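Local coordinates for uncharacterized protein DUF1185 (Bordetella bronchiseptica RB50, PDB 3BYQ), which is of unknown function but may take part in amino-acid metabolism, and has a variant of the Bacillus chorismate mutase fold, at residues B[35-40]-B[159-164]; B[7-12]-B[151-156]. One frame throughout, in Å; residues are numbered along the deposited sequence.

In the fold
From the N terminus the chain first lays down strand 7-17, the start of which supplies 7-12. The next strand, 29-39, runs antiparallel beside it and carries most of 35-40. Helix 51-72 and several strands follow before 151-156, a loop after strand 147-151. That loop returns to 7-12 and closes contact 2. The chain then enters strand 161-169, whose start pairs with 35-40 and closes contact 1. The four segments alternate, so the two loops cross. Strand 29-39 lies between strands 7-17 and 161-169 in one sheet. The contacts also meet directly: E161 of contact 1 forms a salt bridge with R8 of contact 2.

Contact 1 (B[35-40]-B[159-164]); sequences CAVIRN and PREILF. With EDO (1,2-ethanediol), chain I.
A36 faces F164 and I38 faces I162 as hydrogen-bonded pairs of two antiparallel strands. Each pair has both backbone bonds. A36 N gives to F164 O at 2.9 Å, and F164 N gives back to A36 O. I38 N gives to I162 O at 2.8 Å, and I162 N returns to I38 O. One more bond follows past the end of strand 35-39, from N40 N to R160 O at 2.8 Å. V37 and R39 take the non-hydrogen-bonded positions opposite L163 and E161. The backbone of V37 bonds instead to strand 7-17.

The N40 amide is held at both ends. Its CG lies anti to the backbone N (chi1 -174°), which brings CG to 3.7 Å from I162 CD1. N40 ND2 gives to a water at 2.9 Å, and that water gives to the carbonyls of P159 and E161. N40 OD1 accepts from Y42 N. The E161 carboxylate is also served twice, OE2 by R8 NE and OE1 by R158 N. E161 OE1 rests 3.4 Å from V37 CG1. R39 pairs with E6. R160 reaches D89 of its own chain and D89 of the second subunit; its bond to ethanediol is weak.

I38 CD1 meets the ring edge of F164, 3.7 Å from CE2, while I162 CG2 sits over one ring face. Helix 51-72 packs on this side of the sheet through F53, L57 and L60. V37 and L163 point to the opposite side, toward I153. This is an antiparallel ladder in a mixed sheet with a helix on one face, part of the variant chorismate mutase fold.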
loop_
_atom_site.group_PDB
_atom_site.type_symbol
_atom_site.label_atom_id
_atom_site.label_comp_id
_atom_site.label_asym_id
_atom_site.label_seq_id
_atom_site.Cartn_x
_atom_site.Cartn_y
_atom_site.Cartn_z
ATOM N N CYS B 35 -0.406 -21.446 0.321
ATOM C CA CYS B 35 -1.049 -20.757 1.442
ATOM C C CYS B 35 -2.464 -21.267 1.670
ATOM O O CYS B 35 -3.199 -21.631 0.714
ATOM C CB CYS B 35 -1.180 -19.272 1.130
ATOM S SG CYS B 35 0.404 -18.431 0.666
ATOM N N ALA B 36 -2.844 -21.258 2.941
ATOM C CA ALA B 36 -4.200 -21.581 3.372
ATOM C C ALA B 36 -4.672 -20.528 4.378
ATOM O O ALA B 36 -3.935 -20.180 5.326
ATOM C CB ALA B 36 -4.278 -22.968 4.020
ATOM N N VAL B 37 -5.918 -20.099 4.162
ATOM C CA VAL B 37 -6.610 -19.141 5.015
ATOM C C VAL B 37 -7.601 -19.929 5.833
ATOM O O VAL B 37 -8.460 -20.598 5.288
ATOM C CB VAL B 37 -7.338 -18.065 4.212
ATOM C CG1 VAL B 37 -8.076 -17.127 5.139
ATOM C CG2 VAL B 37 -6.351 -17.287 3.325
ATOM N N ILE B 38 -7.409 -19.886 7.147
ATOM C CA ILE B 38 -8.252 -20.614 8.089
ATOM C C ILE B 38 -8.868 -19.707 9.140
ATOM O O ILE B 38 -8.415 -18.624 9.365
ATOM C CB ILE B 38 -7.523 -21.788 8.762
ATOM C CG1 ILE B 38 -6.556 -21.338 9.879
ATOM C CG2 ILE B 38 -6.789 -22.654 7.708
ATOM C CD1 ILE B 38 -6.048 -22.505 10.805
ATOM N N ARG B 39 -9.977 -20.154 9.711
ATOM C CA ARG B 39 -10.603 -19.418 10.800
ATOM C C ARG B 39 -9.682 -19.497 11.999
ATOM O O ARG B 39 -9.060 -20.532 12.259
ATOM C CB ARG B 39 -11.960 -20.035 11.150
ATOM C CG ARG B 39 -12.707 -19.266 12.217
ATOM C CD ARG B 39 -14.117 -19.806 12.398
ATOM N NE ARG B 39 -14.105 -21.169 12.890
ATOM C CZ ARG B 39 -13.941 -21.522 14.168
ATOM N NH1 ARG B 39 -13.716 -20.605 15.087
ATOM N NH2 ARG B 39 -13.961 -22.817 14.498
ATOM N N ASN B 40 -9.604 -18.399 12.738
ATOM C CA ASN B 40 -8.846 -18.372 13.971
ATOM C C ASN B 40 -9.765 -18.710 15.137
ATOM O O ASN B 40 -10.581 -17.885 15.518
ATOM C CB ASN B 40 -8.243 -16.982 14.220
ATOM C CG ASN B 40 -7.333 -16.933 15.420
ATOM O OD1 ASN B 40 -7.284 -17.869 16.201
ATOM N ND2 ASN B 40 -6.589 -15.838 15.560
ATOM N N PRO B 159 -10.026 -10.236 9.963
ATOM C CA PRO B 159 -9.667 -10.082 11.346
ATOM C C PRO B 159 -9.598 -11.348 12.195
ATOM O O PRO B 159 -8.723 -11.463 13.065
ATOM C CB PRO B 159 -10.730 -9.114 11.855
ATOM C CG PRO B 159 -10.974 -8.203 10.670
ATOM C CD PRO B 159 -10.915 -9.149 9.485
ATOM N N ARG B 160 -10.492 -12.280 11.909
ATOM C CA ARG B 160 -10.653 -13.506 12.694
ATOM C C ARG B 160 -10.153 -14.754 11.963
ATOM O O ARG B 160 -10.615 -15.859 12.192
ATOM C CB ARG B 160 -12.125 -13.625 13.131
ATOM C CG ARG B 160 -12.557 -12.432 13.984
ATOM C CD ARG B 160 -13.982 -12.495 14.429
ATOM N NE ARG B 160 -14.881 -12.045 13.385
ATOM C CZ ARG B 160 -14.920 -10.795 12.942
ATOM N NH1 ARG B 160 -14.077 -9.871 13.408
ATOM N NH2 ARG B 160 -15.773 -10.487 11.994
ATOM N N GLU B 161 -9.188 -14.526 11.089
ATOM C CA GLU B 161 -8.525 -15.579 10.313
ATOM C C GLU B 161 -7.030 -15.566 10.491
ATOM O O GLU B 161 -6.441 -14.661 11.090
ATOM C CB GLU B 161 -8.819 -15.432 8.832
ATOM C CG GLU B 161 -10.277 -15.474 8.497
ATOM C CD GLU B 161 -10.537 -15.398 7.027
ATOM O OE1 GLU B 161 -9.897 -14.539 6.352
ATOM O OE2 GLU B 161 -11.446 -16.132 6.551
ATOM N N ILE B 162 -6.431 -16.628 9.979
ATOM C CA ILE B 162 -4.964 -16.767 9.903
ATOM C C ILE B 162 -4.602 -17.350 8.553
ATOM O O ILE B 162 -5.333 -18.217 8.028
ATOM C CB ILE B 162 -4.348 -17.713 10.969
ATOM C CG1 ILE B 162 -4.857 -17.408 12.384
ATOM C CG2 ILE B 162 -2.771 -17.646 10.904
ATOM C CD1 ILE B 162 -4.677 -18.595 13.414
ATOM N N LEU B 163 -3.547 -16.793 7.957
ATOM C CA LEU B 163 -2.984 -17.284 6.689
ATOM C C LEU B 163 -1.677 -17.973 7.031
ATOM O O LEU B 163 -0.792 -17.390 7.676
ATOM C CB LEU B 163 -2.762 -16.105 5.718
ATOM C CG LEU B 163 -2.295 -16.470 4.294
ATOM C CD1 LEU B 163 -2.498 -15.246 3.373
ATOM C CD2 LEU B 163 -0.830 -16.870 4.271
ATOM N N PHE B 164 -1.604 -19.259 6.709
ATOM C CA PHE B 164 -0.396 -20.063 6.899
ATOM C C PHE B 164 0.169 -20.428 5.545
ATOM O O PHE B 164 -0.570 -20.779 4.645
ATOM C CB PHE B 164 -0.715 -21.340 7.679
ATOM C CG PHE B 164 -1.074 -21.111 9.143
ATOM C CD1 PHE B 164 -0.122 -20.599 10.016
ATOM C CD2 PHE B 164 -2.298 -21.482 9.653
ATOM C CE1 PHE B 164 -0.399 -20.415 11.355
ATOM C CE2 PHE B 164 -2.594 -21.304 11.014
ATOM C CZ PHE B 164 -1.627 -20.760 11.857
HETATM C C1 EDO I . -13.064 -6.126 12.669
HETATM O O1 EDO I . -14.273 -6.687 12.124
HETATM C C2 EDO I . -13.406 -5.327 13.916
HETATM O O2 EDO I . -14.323 -4.297 13.538
HETATM O O HOH W 1 -7.205 -13.745 13.623
#

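Contact 2 (B[7-12]-B[151-156]); sequences IRKRTL and IGIQDA. With EDO (1,2-ethanediol), chain F.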
loop_
_atom_site.group_PDB
_atom_site.type_symbol
_atom_site.label_atom_id
_atom_site.label_comp_id
_atom_site.label_asym_id
_atom_site.label_seq_id
_atom_site.Cartn_x
_atom_site.Cartn_y
_atom_site.Cartn_z
ATOM N N ILE B 7 -10.701 -24.394 6.481
ATOM C CA ILE B 7 -10.084 -23.643 5.356
ATOM C C ILE B 7 -11.123 -22.910 4.489
ATOM O O ILE B 7 -12.056 -23.521 3.950
ATOM C CB ILE B 7 -9.264 -24.603 4.450
ATOM C CG1 ILE B 7 -8.233 -25.396 5.256
ATOM C CG2 ILE B 7 -8.560 -23.830 3.288
ATOM C CD1 ILE B 7 -7.564 -26.499 4.463
ATOM N N ARG B 8 -10.927 -21.605 4.326
ATOM C CA ARG B 8 -11.779 -20.789 3.486
ATOM C C ARG B 8 -11.283 -20.820 2.041
ATOM O O ARG B 8 -12.028 -21.003 1.096
ATOM C CB ARG B 8 -11.824 -19.344 4.002
ATOM C CG ARG B 8 -12.701 -18.490 3.117
ATOM C CD ARG B 8 -13.075 -17.151 3.703
ATOM N NE ARG B 8 -11.962 -16.259 3.966
ATOM C CZ ARG B 8 -11.491 -15.351 3.123
ATOM N NH1 ARG B 8 -11.968 -15.253 1.915
ATOM N NH2 ARG B 8 -10.484 -14.574 3.496
ATOM N N LYS B 9 -9.986 -20.582 1.912
ATOM C CA LYS B 9 -9.339 -20.551 0.596
ATOM C C LYS B 9 -7.884 -20.855 0.683
ATOM O O LYS B 9 -7.290 -20.811 1.751
ATOM C CB LYS B 9 -9.579 -19.204 -0.105
ATOM C CG LYS B 9 -8.949 -18.050 0.550
ATOM C CD LYS B 9 -9.453 -16.736 -0.046
ATOM C CE LYS B 9 -9.016 -16.496 -1.454
ATOM N NZ LYS B 9 -9.703 -15.223 -1.970
ATOM N N ARG B 10 -7.334 -21.179 -0.471
ATOM C CA ARG B 10 -5.928 -21.535 -0.612
ATOM C C ARG B 10 -5.383 -20.891 -1.871
ATOM O O ARG B 10 -6.129 -20.593 -2.803
ATOM C CB ARG B 10 -5.800 -23.054 -0.748
ATOM C CG ARG B 10 -6.048 -23.851 0.516
ATOM C CD ARG B 10 -6.119 -25.318 0.231
ATOM N NE ARG B 10 -4.829 -25.867 -0.186
ATOM C CZ ARG B 10 -4.612 -27.113 -0.566
ATOM N NH1 ARG B 10 -5.571 -28.009 -0.492
ATOM N NH2 ARG B 10 -3.398 -27.467 -0.973
ATOM N N THR B 11 -4.098 -20.598 -1.859
ATOM C CA THR B 11 -3.429 -20.150 -3.067
ATOM C C THR B 11 -2.139 -20.910 -3.246
ATOM O O THR B 11 -1.477 -21.310 -2.276
ATOM C CB THR B 11 -3.159 -18.631 -3.129
ATOM O OG1 THR B 11 -2.201 -18.276 -2.115
ATOM C CG2 THR B 11 -4.473 -17.855 -2.966
ATOM N N LEU B 12 -1.849 -21.186 -4.500
ATOM C CA LEU B 12 -0.580 -21.780 -4.890
ATOM C C LEU B 12 0.037 -20.790 -5.854
ATOM O O LEU B 12 -0.631 -20.381 -6.776
ATOM C CB LEU B 12 -0.818 -23.105 -5.589
ATOM C CG LEU B 12 0.406 -23.836 -6.156
ATOM C CD1 LEU B 12 1.316 -24.228 -5.028
ATOM C CD2 LEU B 12 -0.036 -25.065 -6.924
ATOM N N ILE B 151 4.492 -13.156 -0.455
ATOM C CA ILE B 151 3.213 -13.847 -0.355
ATOM C C ILE B 151 2.136 -12.877 0.116
ATOM O O ILE B 151 2.430 -11.788 0.652
ATOM C CB ILE B 151 3.258 -15.066 0.623
ATOM C CG1 ILE B 151 3.458 -14.625 2.083
ATOM C CG2 ILE B 151 4.347 -16.066 0.173
ATOM C CD1 ILE B 151 3.218 -15.747 3.137
ATOM N N GLY B 152 0.899 -13.320 -0.022
ATOM C CA GLY B 152 -0.252 -12.547 0.421
ATOM C C GLY B 152 -1.475 -12.907 -0.369
ATOM O O GLY B 152 -1.373 -13.441 -1.476
ATOM N N ILE B 153 -2.620 -12.689 0.246
ATOM C CA ILE B 153 -3.920 -12.921 -0.409
ATOM C C ILE B 153 -4.685 -11.627 -0.195
ATOM O O ILE B 153 -4.781 -11.106 0.916
ATOM C CB ILE B 153 -4.654 -14.166 0.144
ATOM C CG1 ILE B 153 -3.831 -15.411 -0.202
ATOM C CG2 ILE B 153 -6.095 -14.319 -0.447
ATOM C CD1 ILE B 153 -4.409 -16.722 0.338
ATOM N N GLN B 154 -5.300 -11.161 -1.272
ATOM C CA GLN B 154 -5.933 -9.862 -1.253
ATOM C C GLN B 154 -6.949 -9.609 -0.145
ATOM O O GLN B 154 -6.982 -8.518 0.450
ATOM C CB GLN B 154 -6.528 -9.549 -2.618
ATOM C CG GLN B 154 -7.192 -8.188 -2.697
ATOM C CD GLN B 154 -8.656 -8.226 -2.258
ATOM O OE1 GLN B 154 -9.363 -9.190 -2.532
ATOM N NE2 GLN B 154 -9.111 -7.168 -1.596
ATOM N N ASP B 155 -7.764 -10.620 0.107
ATOM C CA ASP B 155 -8.848 -10.518 1.063
ATOM C C ASP B 155 -8.595 -11.360 2.312
ATOM O O ASP B 155 -9.542 -11.781 2.970
ATOM C CB ASP B 155 -10.173 -10.911 0.395
ATOM C CG ASP B 155 -10.271 -12.402 0.124
ATOM O OD1 ASP B 155 -9.230 -13.004 -0.186
ATOM O OD2 ASP B 155 -11.372 -12.975 0.297
ATOM N N ALA B 156 -7.351 -11.580 2.632
ATOM C CA ALA B 156 -7.011 -12.376 3.802
ATOM C C ALA B 156 -5.703 -11.933 4.417
ATOM O O ALA B 156 -4.898 -11.291 3.748
ATOM C CB ALA B 156 -6.854 -13.854 3.410
HETATM C C1 EDO F . -4.992 -14.010 -3.900
HETATM O O1 EDO F . -5.161 -12.584 -3.786
HETATM C C2 EDO F . -4.838 -14.387 -5.360
HETATM O O2 EDO F . -3.853 -13.537 -5.971
HETATM O O HOH W 2 -1.562 -15.567 -3.054
#
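At R8 and K9 strand 7-12 bulges, R8 having a near-helical backbone (psi -49°), and across from them 151-156 ends in a type I turn from I153 to A156. Both side chains leave toward D155. R8 comes in with the edge of its guanidinium. R8 NH1 gives to D155 OD2 at 2.9 Å, approaching from above the carboxylate plane. R8 NH2 gives to D155 O at 3.0 Å. R8 NE is taken by E161. K9 NZ meets D155 OD1 at 2.9 Å, on the syn side but well out of the carboxylate plane, and also pairs with E15 of the fourth subunit. R158 is a further salt-bridge partner of D155 OD2, so three basic residues bind this buried carboxylate.

I153 packs beside the charges. Its CG2 lies 3.8 Å from K9 CE, and its CD1 meets T11 CG2 tip to tip at a tight 3.5 Å. T11 OG1 is joined through a water to G152 O. An ethanediol accepts from Q154 N at 2.9 Å. V37 bonds to both bulge residues, as in a classic beta bulge, here tied to a beta turn by salt bridges where K9 to L12 continue the sheet into the fourth subunit.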